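Local atomic coordinates of phosphatidylinositol 4,5-bisphosphate-binding protein SLM1 (Saccharomyces cerevisiae, PDB entry 4A6H), a protein that binds phosphatidylinositol 4,5-bisphosphate through this PH domain and, together with SLM2, acts as an effector of TORC2 and calcineurin signalling. Residues A78-H83 with E104-W109; G10-R15 with F98-Y103; E56-E61 with H83-G88. All blocks are in the same frame, centred on the assembly; numbering follows the deposited sequence.

Contact 1: residues A78-H83 with E104-W109; sequences AKFVLH and ESMMSW. With I4D (D-myo-inositol-4-phosphate), chain G.
Met-106 holds its CG opposite the backbone N (chi1 173°) and then bends at both chi2 and chi3, while Phe-80 takes the tight rotamer with CG lodged between N and the carbonyl carbon (chi1 70°); together these settings bring Met-106 CG beside the Phe-80 ring and turn the sulfur toward the strand backbone. The two side chains slide past each other in opposite directions, with Met-106 CG 3.9 Å from Phe-80 CD1 and oblique to the ring. One turn further along the helix, Trp-109 offers CB rather than its indole, 4.0 Å from Phe-80 CE1. At the start of the strand, the Met-106 chain lies against backbone: its CG is 3.5 Å from Ala-78 O, and its SD sits 3.8 Å from Lys-79 O. Ala-78 CB completes the patch at 4.2 Å from Met-106 CB. This is where helix 103-116 closes over one end of the PH-domain sheet, and the strand and helix segments run within 21° of parallel. Phe-110 and Leu-113 of the same helix also touch Phe-80, whose ring meets that of Phe-98 on the adjoining strand. Lys-79 points away from the helix and reaches the inositol 4-phosphate pocket, which Lys-99, Arg-15 and Tyr-22 also line. Lys-79 and Phe-80 thus face opposite ways, the lysine to the ligand and the ring to the helix. No hydrogen bond links the two segments, which implies that helix and strand are joined here by van der Waals packing of side-chain carbons and sulfur on the Phe-80 ring, the Ala-78 methyl and two backbone carbonyls.

Contact 2: residues G10-R15 with F98-Y103; sequences GFLERR and FKADSY. With I4D (D-myo-inositol-4-phosphate), chain G.
One of the two inositol 4-phosphate pockets of this PH domain, probably the non-canonical site, lies beside the antiparallel pairing of strand 8-16 with strand 95-99, where Arg-15 and Lys-99 supply two of its basic side chains. Glu-13 and Lys-99 form the hydrogen-bonded pair: Glu-13 N gives a bond of 3.0 Å to Lys-99 O, and Lys-99 N returns one of 2.7 Å to Glu-13 O. Their side chains run side by side toward the ligand. Glu-13 OE1 comes 3.2 Å from Lys-99 CE, whereas the salt bridge to Lys-99 NZ is long at 3.9 Å. One water donates to both Glu-13 OE1 and Lys-99 O; a second accepts from Lys-99 NZ and donates to Glu-13 OE2, so solvent couples carboxylate and ammonium. Lys-99 NZ also makes a weak hydrogen bond of 3.3 Å to I4D O2, and the neighbouring carboxylate would be expected to favour its charged form. On the opposite face, Arg-14 and Phe-98 make the non-hydrogen-bonded pair. With CG opposite the backbone N (chi1 -172°), Arg-14 lays its chain over one face of the Phe-98 ring in a CH-pi contact, CG 4.1 Å from the centroid. Its guanidinium continues to a salt bridge with Glu-36. Leu-12 splits its branches, CD1 4.1 Å from Phe-98 CD2 and CD2 3.8 Å from Ala-100 CB. Beyond these pairs, strand 21-29 flanks strand 8-16, strand 79-84 flanks strand 95-99, and helix 103-116 packs on Leu-12 through Trp-109 and on Ala-100 through Met-106.

Contact 3: residues E56-E61 with H83-G88; sequences ECTVTE and HAKQNG
Thr-58 and His-83 meet as an antiparallel hydrogen-bonded pair, their backbones exchanging two bonds: His-83 N to Thr-58 O at 2.7 Å and Thr-58 N to His-83 O at 2.9 Å. Their side chains lie side by side on one face of the sheet. Thr-58 turns OG1 between its backbone N and carbonyl carbon (chi1 58°), which brings the hydroxyl oxygen 3.4 Å from His-83 CB, at the edge of the imidazole and near its plane. Thr-60 adds CG2 at 3.8 Å from the same His-83 CB. Cys-57 and Ala-84 form the next, non-hydrogen-bonded pair, with side chains on the other face, where Cys-57 touches Leu-82. This pairing joins the outermost strand of the PH-domain sheet within the chain, 57-62, to strand 79-84. It continues into the turn through a bond of 2.8 Å from Lys-85 N to Glu-56 O. Lys-85 then crosses Thr-58 at about a right angle, CD lying 3.8 Å from Thr-58 CG2, and a water that accepts from Lys-85 NZ lies within bonding distance of Cys-57 O. Glu-56 runs alongside Gln-86, the two CB atoms 4.0 Å apart; this contact buries Gln-86 N without a partner. Further out, Asn-95 binds His-83 ND1 and Arg-92 binds Gln-86 OE1, fixing the polar ends of both side chains. A second subunit packs Leu-46 on Glu-56 and Lys-43 on Gln-86.

How the contacts relate
From the N terminus, strand 8-16 opens contact 2, whose loop closes only when the chain reaches 98-103, after 82 intervening residues. Contact 3 is nested inside that loop, pairing 56-61 with 83-88 near the far end of the sheet. Contact 1 starts at 78-83, within both loops, and ends on helix 103-116, so it crosses contact 2 and contact 3 alike. It shares His-83 with contact 3 and touches contact 2 through probable hydrogen bonds between neighbouring strands. The sheet therefore runs continuously from strand 8-16 through 95-99 and 79-84 to 57-62, while contact 1 ties it to the C-terminal helix. Contacts 1 and 2 also share the inositol phosphate.

Contact 1: residues A78-H83 with E104-W109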
# COMPACT_ATOMS: atom_id res chain seq x y z
N ALA A 78 -5.83 -25.50 7.02
CA ALA A 78 -5.03 -24.34 6.67
C ALA A 78 -5.38 -23.83 5.28
O ALA A 78 -4.52 -23.29 4.57
CB ALA A 78 -3.55 -24.69 6.73
N LYS A 79 -6.66 -23.97 4.91
CA LYS A 79 -7.11 -23.59 3.57
C LYS A 79 -8.00 -22.36 3.57
O LYS A 79 -8.69 -22.08 4.56
CB LYS A 79 -7.87 -24.76 2.93
CG LYS A 79 -6.99 -25.94 2.58
CD LYS A 79 -7.81 -27.14 2.14
CE LYS A 79 -8.06 -28.04 3.33
NZ LYS A 79 -8.82 -29.28 2.99
N PHE A 80 -7.98 -21.62 2.46
CA PHE A 80 -8.93 -20.53 2.26
C PHE A 80 -9.31 -20.41 0.79
O PHE A 80 -8.64 -20.95 -0.09
CB PHE A 80 -8.42 -19.19 2.83
CG PHE A 80 -7.26 -18.58 2.07
CD1 PHE A 80 -5.95 -18.93 2.36
CD2 PHE A 80 -7.49 -17.63 1.08
CE1 PHE A 80 -4.89 -18.36 1.66
CE2 PHE A 80 -6.43 -17.05 0.38
CZ PHE A 80 -5.13 -17.42 0.68
N VAL A 81 -10.41 -19.70 0.54
CA VAL A 81 -10.93 -19.53 -0.81
C VAL A 81 -10.84 -18.08 -1.24
O VAL A 81 -11.25 -17.16 -0.51
CB VAL A 81 -12.41 -19.96 -0.88
CG1 VAL A 81 -12.95 -19.76 -2.29
CG2 VAL A 81 -12.55 -21.41 -0.41
N LEU A 82 -10.30 -17.88 -2.44
CA LEU A 82 -10.24 -16.59 -3.10
C LEU A 82 -11.25 -16.61 -4.24
O LEU A 82 -11.20 -17.49 -5.11
CB LEU A 82 -8.82 -16.32 -3.63
CG LEU A 82 -8.54 -14.95 -4.23
CD1 LEU A 82 -8.67 -13.87 -3.17
CD2 LEU A 82 -7.14 -14.93 -4.83
N HIS A 83 -12.18 -15.66 -4.22
CA HIS A 83 -13.28 -15.60 -5.18
C HIS A 83 -13.07 -14.47 -6.18
O HIS A 83 -12.69 -13.37 -5.80
CB HIS A 83 -14.59 -15.35 -4.42
CG HIS A 83 -15.79 -15.19 -5.30
ND1 HIS A 83 -16.45 -16.27 -5.84
CD2 HIS A 83 -16.47 -14.09 -5.70
CE1 HIS A 83 -17.48 -15.84 -6.55
NE2 HIS A 83 -17.52 -14.53 -6.48
N GLU A 104 -2.73 -20.97 11.63
CA GLU A 104 -2.31 -19.61 11.99
C GLU A 104 -1.77 -18.85 10.78
O GLU A 104 -2.08 -17.67 10.60
CB GLU A 104 -1.27 -19.66 13.11
CG GLU A 104 -1.60 -20.63 14.24
CD GLU A 104 -1.02 -22.02 14.02
OE1 GLU A 104 0.20 -22.20 14.23
OE2 GLU A 104 -1.78 -22.94 13.64
N SER A 105 -0.97 -19.52 9.95
CA SER A 105 -0.43 -18.89 8.76
C SER A 105 -1.57 -18.57 7.80
O SER A 105 -1.61 -17.50 7.20
CB SER A 105 0.59 -19.79 8.08
OG SER A 105 1.04 -19.21 6.87
N MET A 106 -2.47 -19.53 7.65
CA MET A 106 -3.62 -19.33 6.77
C MET A 106 -4.40 -18.10 7.22
O MET A 106 -4.82 -17.28 6.39
CB MET A 106 -4.51 -20.58 6.75
CG MET A 106 -5.82 -20.41 5.98
SD MET A 106 -7.11 -19.57 6.92
CE MET A 106 -7.60 -20.89 8.01
N MET A 107 -4.60 -17.95 8.52
CA MET A 107 -5.40 -16.83 9.00
C MET A 107 -4.67 -15.50 8.80
O MET A 107 -5.31 -14.48 8.55
CB MET A 107 -5.81 -17.01 10.46
CG MET A 107 -6.93 -18.05 10.65
SD MET A 107 -8.44 -17.69 9.73
CE MET A 107 -9.01 -16.18 10.53
N SER A 108 -3.35 -15.51 8.87
CA SER A 108 -2.59 -14.31 8.53
C SER A 108 -2.82 -13.90 7.07
O SER A 108 -3.08 -12.73 6.78
CB SER A 108 -1.10 -14.49 8.82
OG SER A 108 -0.36 -13.35 8.44
N TRP A 109 -2.76 -14.86 6.15
CA TRP A 109 -3.06 -14.58 4.75
C TRP A 109 -4.50 -14.11 4.59
O TRP A 109 -4.77 -13.12 3.90
CB TRP A 109 -2.84 -15.83 3.90
CG TRP A 109 -1.40 -16.10 3.58
CD1 TRP A 109 -0.58 -17.02 4.16
CD2 TRP A 109 -0.60 -15.41 2.61
NE1 TRP A 109 0.68 -16.96 3.59
CE2 TRP A 109 0.68 -15.99 2.63
CE3 TRP A 109 -0.86 -14.39 1.68
CZ2 TRP A 109 1.71 -15.56 1.79
CZ3 TRP A 109 0.16 -13.96 0.85
CH2 TRP A 109 1.43 -14.55 0.91
O5 I4D G . -8.34 -30.43 -1.67
C5 I4D G . -7.37 -31.40 -0.99
C6 I4D G . -7.03 -30.94 0.48
O6 I4D G . -8.11 -30.49 1.25
C4 I4D G . -6.56 -32.45 -1.93
O4 I4D G . -7.10 -32.93 -3.17
P4 I4D G . -6.78 -32.50 -4.60
O43 I4D G . -5.45 -31.86 -4.76
O42 I4D G . -7.79 -31.58 -5.11
O41 I4D G . -6.89 -33.70 -5.43
C3 I4D G . -5.82 -33.43 -1.09
O3 I4D G . -4.78 -33.99 -1.87
C2 I4D G . -5.24 -32.78 0.17
O2 I4D G . -3.84 -32.60 0.21
C1 I4D G . -5.99 -31.79 1.15
O1 I4D G . -5.33 -31.40 2.39

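Contact 2: residues G10-R15 with F98-Y103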
# COMPACT_ATOMS: atom_id res chain seq x y z
N GLY A 10 5.31 -15.38 1.23
CA GLY A 10 5.51 -16.73 1.72
C GLY A 10 5.01 -17.74 0.71
O GLY A 10 4.38 -17.37 -0.28
N PHE A 11 5.31 -19.01 0.95
CA PHE A 11 4.87 -20.07 0.07
C PHE A 11 3.42 -20.44 0.34
O PHE A 11 2.99 -20.52 1.51
CB PHE A 11 5.75 -21.31 0.22
CG PHE A 11 7.15 -21.14 -0.33
CD1 PHE A 11 7.42 -21.40 -1.66
CD2 PHE A 11 8.18 -20.69 0.49
CE1 PHE A 11 8.71 -21.24 -2.17
CE2 PHE A 11 9.46 -20.52 -0.01
CZ PHE A 11 9.72 -20.79 -1.33
N LEU A 12 2.66 -20.64 -0.73
CA LEU A 12 1.31 -21.18 -0.64
C LEU A 12 1.16 -22.27 -1.67
O LEU A 12 1.80 -22.24 -2.72
CB LEU A 12 0.25 -20.11 -0.92
CG LEU A 12 0.09 -18.99 0.10
CD1 LEU A 12 -0.90 -17.96 -0.41
CD2 LEU A 12 -0.37 -19.59 1.42
N GLU A 13 0.28 -23.22 -1.39
CA GLU A 13 -0.10 -24.22 -2.39
C GLU A 13 -1.47 -23.87 -2.93
O GLU A 13 -2.38 -23.59 -2.17
CB GLU A 13 -0.12 -25.60 -1.76
CG GLU A 13 1.25 -26.03 -1.29
CD GLU A 13 1.23 -27.41 -0.69
OE1 GLU A 13 0.91 -27.53 0.51
OE2 GLU A 13 1.53 -28.37 -1.43
N ARG A 14 -1.62 -23.87 -4.24
CA ARG A 14 -2.90 -23.55 -4.86
C ARG A 14 -3.44 -24.82 -5.46
O ARG A 14 -2.73 -25.53 -6.17
CB ARG A 14 -2.74 -22.48 -5.93
CG ARG A 14 -4.06 -21.95 -6.47
CD ARG A 14 -3.87 -20.98 -7.62
NE ARG A 14 -3.27 -21.65 -8.77
CZ ARG A 14 -2.06 -21.38 -9.24
NH1 ARG A 14 -1.32 -20.43 -8.67
NH2 ARG A 14 -1.59 -22.04 -10.29
N ARG A 15 -4.70 -25.15 -5.18
CA ARG A 15 -5.26 -26.37 -5.73
C ARG A 15 -5.69 -26.14 -7.17
O ARG A 15 -6.29 -25.12 -7.50
CB ARG A 15 -6.46 -26.86 -4.91
CG ARG A 15 -6.94 -28.23 -5.35
CD ARG A 15 -8.38 -28.50 -4.93
NE ARG A 15 -8.54 -28.52 -3.48
CZ ARG A 15 -9.64 -28.12 -2.85
NH1 ARG A 15 -10.67 -27.67 -3.54
NH2 ARG A 15 -9.69 -28.17 -1.52
N PHE A 98 -6.48 -22.05 -1.69
CA PHE A 98 -5.10 -21.98 -1.26
C PHE A 98 -4.89 -22.71 0.04
O PHE A 98 -5.78 -22.77 0.89
CB PHE A 98 -4.67 -20.52 -1.08
CG PHE A 98 -4.58 -19.75 -2.37
CD1 PHE A 98 -5.69 -19.10 -2.87
CD2 PHE A 98 -3.39 -19.70 -3.09
CE1 PHE A 98 -5.61 -18.39 -4.06
CE2 PHE A 98 -3.32 -19.00 -4.28
CZ PHE A 98 -4.42 -18.34 -4.77
N LYS A 99 -3.70 -23.28 0.20
CA LYS A 99 -3.37 -24.01 1.40
C LYS A 99 -2.04 -23.50 1.96
O LYS A 99 -1.03 -23.49 1.26
CB LYS A 99 -3.31 -25.51 1.12
CG LYS A 99 -2.93 -26.36 2.34
CD LYS A 99 -3.11 -27.85 2.08
CE LYS A 99 -2.10 -28.38 1.08
NZ LYS A 99 -2.15 -29.87 1.04
N ALA A 100 -2.04 -23.11 3.23
CA ALA A 100 -0.83 -22.64 3.88
C ALA A 100 -0.28 -23.76 4.76
O ALA A 100 -0.81 -24.87 4.79
CB ALA A 100 -1.10 -21.39 4.71
N ASP A 101 0.78 -23.44 5.50
CA ASP A 101 1.46 -24.43 6.34
C ASP A 101 0.69 -24.80 7.61
O ASP A 101 0.84 -25.90 8.13
CB ASP A 101 2.85 -23.91 6.71
CG ASP A 101 3.35 -22.84 5.75
OD1 ASP A 101 2.76 -21.73 5.71
OD2 ASP A 101 4.33 -23.11 5.03
N SER A 102 -0.11 -23.87 8.11
CA SER A 102 -0.82 -24.05 9.37
C SER A 102 -2.06 -23.18 9.40
O SER A 102 -2.21 -22.26 8.59
CB SER A 102 0.08 -23.64 10.53
OG SER A 102 0.37 -22.25 10.48
N TYR A 103 -2.95 -23.46 10.35
CA TYR A 103 -4.13 -22.63 10.55
C TYR A 103 -3.73 -21.18 10.77
O TYR A 103 -4.30 -20.27 10.19
CB TYR A 103 -4.96 -23.13 11.74
CG TYR A 103 -6.14 -22.26 12.08
CD1 TYR A 103 -7.34 -22.38 11.38
CD2 TYR A 103 -6.06 -21.30 13.08
CE1 TYR A 103 -8.43 -21.57 11.69
CE2 TYR A 103 -7.13 -20.48 13.38
CZ TYR A 103 -8.31 -20.62 12.69
OH TYR A 103 -9.38 -19.81 13.00
O5 I4D G . -8.34 -30.43 -1.67
C5 I4D G . -7.37 -31.40 -0.99
C6 I4D G . -7.03 -30.94 0.48
O6 I4D G . -8.11 -30.49 1.25
C4 I4D G . -6.56 -32.45 -1.93
O4 I4D G . -7.10 -32.93 -3.17
P4 I4D G . -6.78 -32.50 -4.60
O43 I4D G . -5.45 -31.86 -4.76
O42 I4D G . -7.79 -31.58 -5.11
O41 I4D G . -6.89 -33.70 -5.43
C3 I4D G . -5.82 -33.43 -1.09
O3 I4D G . -4.78 -33.99 -1.87
C2 I4D G . -5.24 -32.78 0.17
O2 I4D G . -3.84 -32.60 0.21
C1 I4D G . -5.99 -31.79 1.15
O1 I4D G . -5.33 -31.40 2.39
O HOH W 1 1.20 -25.01 1.97
O HOH W 2 -0.21 -30.70 -0.39

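Contact 3: residues E56-E61 with H83-G88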
# COMPACT_ATOMS: atom_id res chain seq x y z
N GLU A 56 -10.68 -6.87 -7.66
CA GLU A 56 -11.76 -7.72 -8.15
C GLU A 56 -11.72 -9.13 -7.57
O GLU A 56 -12.25 -10.06 -8.18
CB GLU A 56 -11.80 -7.75 -9.68
CG GLU A 56 -12.07 -6.38 -10.33
CD GLU A 56 -13.38 -5.75 -9.88
OE1 GLU A 56 -14.30 -6.47 -9.46
OE2 GLU A 56 -13.48 -4.50 -9.96
N CYS A 57 -11.12 -9.27 -6.40
CA CYS A 57 -11.14 -10.53 -5.66
C CYS A 57 -11.68 -10.32 -4.26
O CYS A 57 -11.62 -9.22 -3.72
CB CYS A 57 -9.73 -11.12 -5.56
SG CYS A 57 -9.01 -11.61 -7.14
N THR A 58 -12.21 -11.39 -3.69
CA THR A 58 -12.57 -11.42 -2.28
C THR A 58 -12.11 -12.72 -1.65
O THR A 58 -11.82 -13.69 -2.36
CB THR A 58 -14.09 -11.29 -2.07
OG1 THR A 58 -14.78 -12.36 -2.74
CG2 THR A 58 -14.61 -9.95 -2.57
N VAL A 59 -12.01 -12.76 -0.33
CA VAL A 59 -11.80 -14.02 0.37
C VAL A 59 -13.08 -14.37 1.10
O VAL A 59 -13.65 -13.56 1.82
CB VAL A 59 -10.57 -14.02 1.31
CG1 VAL A 59 -9.27 -14.00 0.48
CG2 VAL A 59 -10.62 -12.85 2.28
N THR A 60 -13.54 -15.59 0.88
CA THR A 60 -14.87 -15.95 1.31
C THR A 60 -14.82 -16.88 2.52
O THR A 60 -15.13 -16.47 3.64
CB THR A 60 -15.69 -16.54 0.15
OG1 THR A 60 -14.94 -17.60 -0.46
CG2 THR A 60 -15.96 -15.47 -0.90
N GLU A 61 -14.41 -18.12 2.30
CA GLU A 61 -14.37 -19.06 3.40
C GLU A 61 -12.96 -19.51 3.73
O GLU A 61 -12.02 -19.33 2.94
CB GLU A 61 -15.27 -20.27 3.14
CG GLU A 61 -15.11 -20.88 1.79
CD GLU A 61 -16.00 -22.09 1.58
OE1 GLU A 61 -16.28 -22.82 2.55
OE2 GLU A 61 -16.43 -22.31 0.43
N HIS A 83 -12.18 -15.66 -4.22
CA HIS A 83 -13.28 -15.60 -5.18
C HIS A 83 -13.07 -14.47 -6.18
O HIS A 83 -12.69 -13.37 -5.80
CB HIS A 83 -14.59 -15.35 -4.42
CG HIS A 83 -15.79 -15.19 -5.30
ND1 HIS A 83 -16.45 -16.27 -5.84
CD2 HIS A 83 -16.47 -14.09 -5.70
CE1 HIS A 83 -17.48 -15.84 -6.55
NE2 HIS A 83 -17.52 -14.53 -6.48
N ALA A 84 -13.33 -14.73 -7.47
CA ALA A 84 -13.21 -13.70 -8.50
C ALA A 84 -14.54 -13.00 -8.77
O ALA A 84 -15.55 -13.64 -9.04
CB ALA A 84 -12.65 -14.29 -9.78
N LYS A 85 -14.52 -11.67 -8.73
CA LYS A 85 -15.71 -10.87 -8.96
C LYS A 85 -15.80 -10.49 -10.43
O LYS A 85 -16.85 -10.02 -10.90
CB LYS A 85 -15.69 -9.61 -8.10
CG LYS A 85 -15.88 -9.89 -6.61
CD LYS A 85 -16.09 -8.61 -5.81
CE LYS A 85 -14.86 -7.73 -5.81
NZ LYS A 85 -14.98 -6.61 -4.83
N GLN A 86 -14.71 -10.69 -11.16
CA GLN A 86 -14.64 -10.30 -12.55
C GLN A 86 -13.70 -11.22 -13.31
O GLN A 86 -12.84 -11.87 -12.72
CB GLN A 86 -14.15 -8.85 -12.66
CG GLN A 86 -14.31 -8.27 -14.04
CD GLN A 86 -15.70 -8.50 -14.59
OE1 GLN A 86 -15.93 -9.43 -15.37
NE2 GLN A 86 -16.65 -7.67 -14.17
N ASN A 87 -13.88 -11.29 -14.63
CA ASN A 87 -12.97 -12.06 -15.47
C ASN A 87 -11.57 -11.47 -15.47
O ASN A 87 -11.38 -10.30 -15.78
CB ASN A 87 -13.48 -12.12 -16.91
CG ASN A 87 -14.78 -12.89 -17.04
OD1 ASN A 87 -14.91 -14.00 -16.54
ND2 ASN A 87 -15.75 -12.30 -17.73
N GLY A 88 -10.59 -12.29 -15.12
CA GLY A 88 -9.19 -11.89 -15.17
C GLY A 88 -8.36 -13.15 -15.29
O GLY A 88 -8.48 -13.89 -16.26
O HOH W 3 -12.23 -6.38 -3.80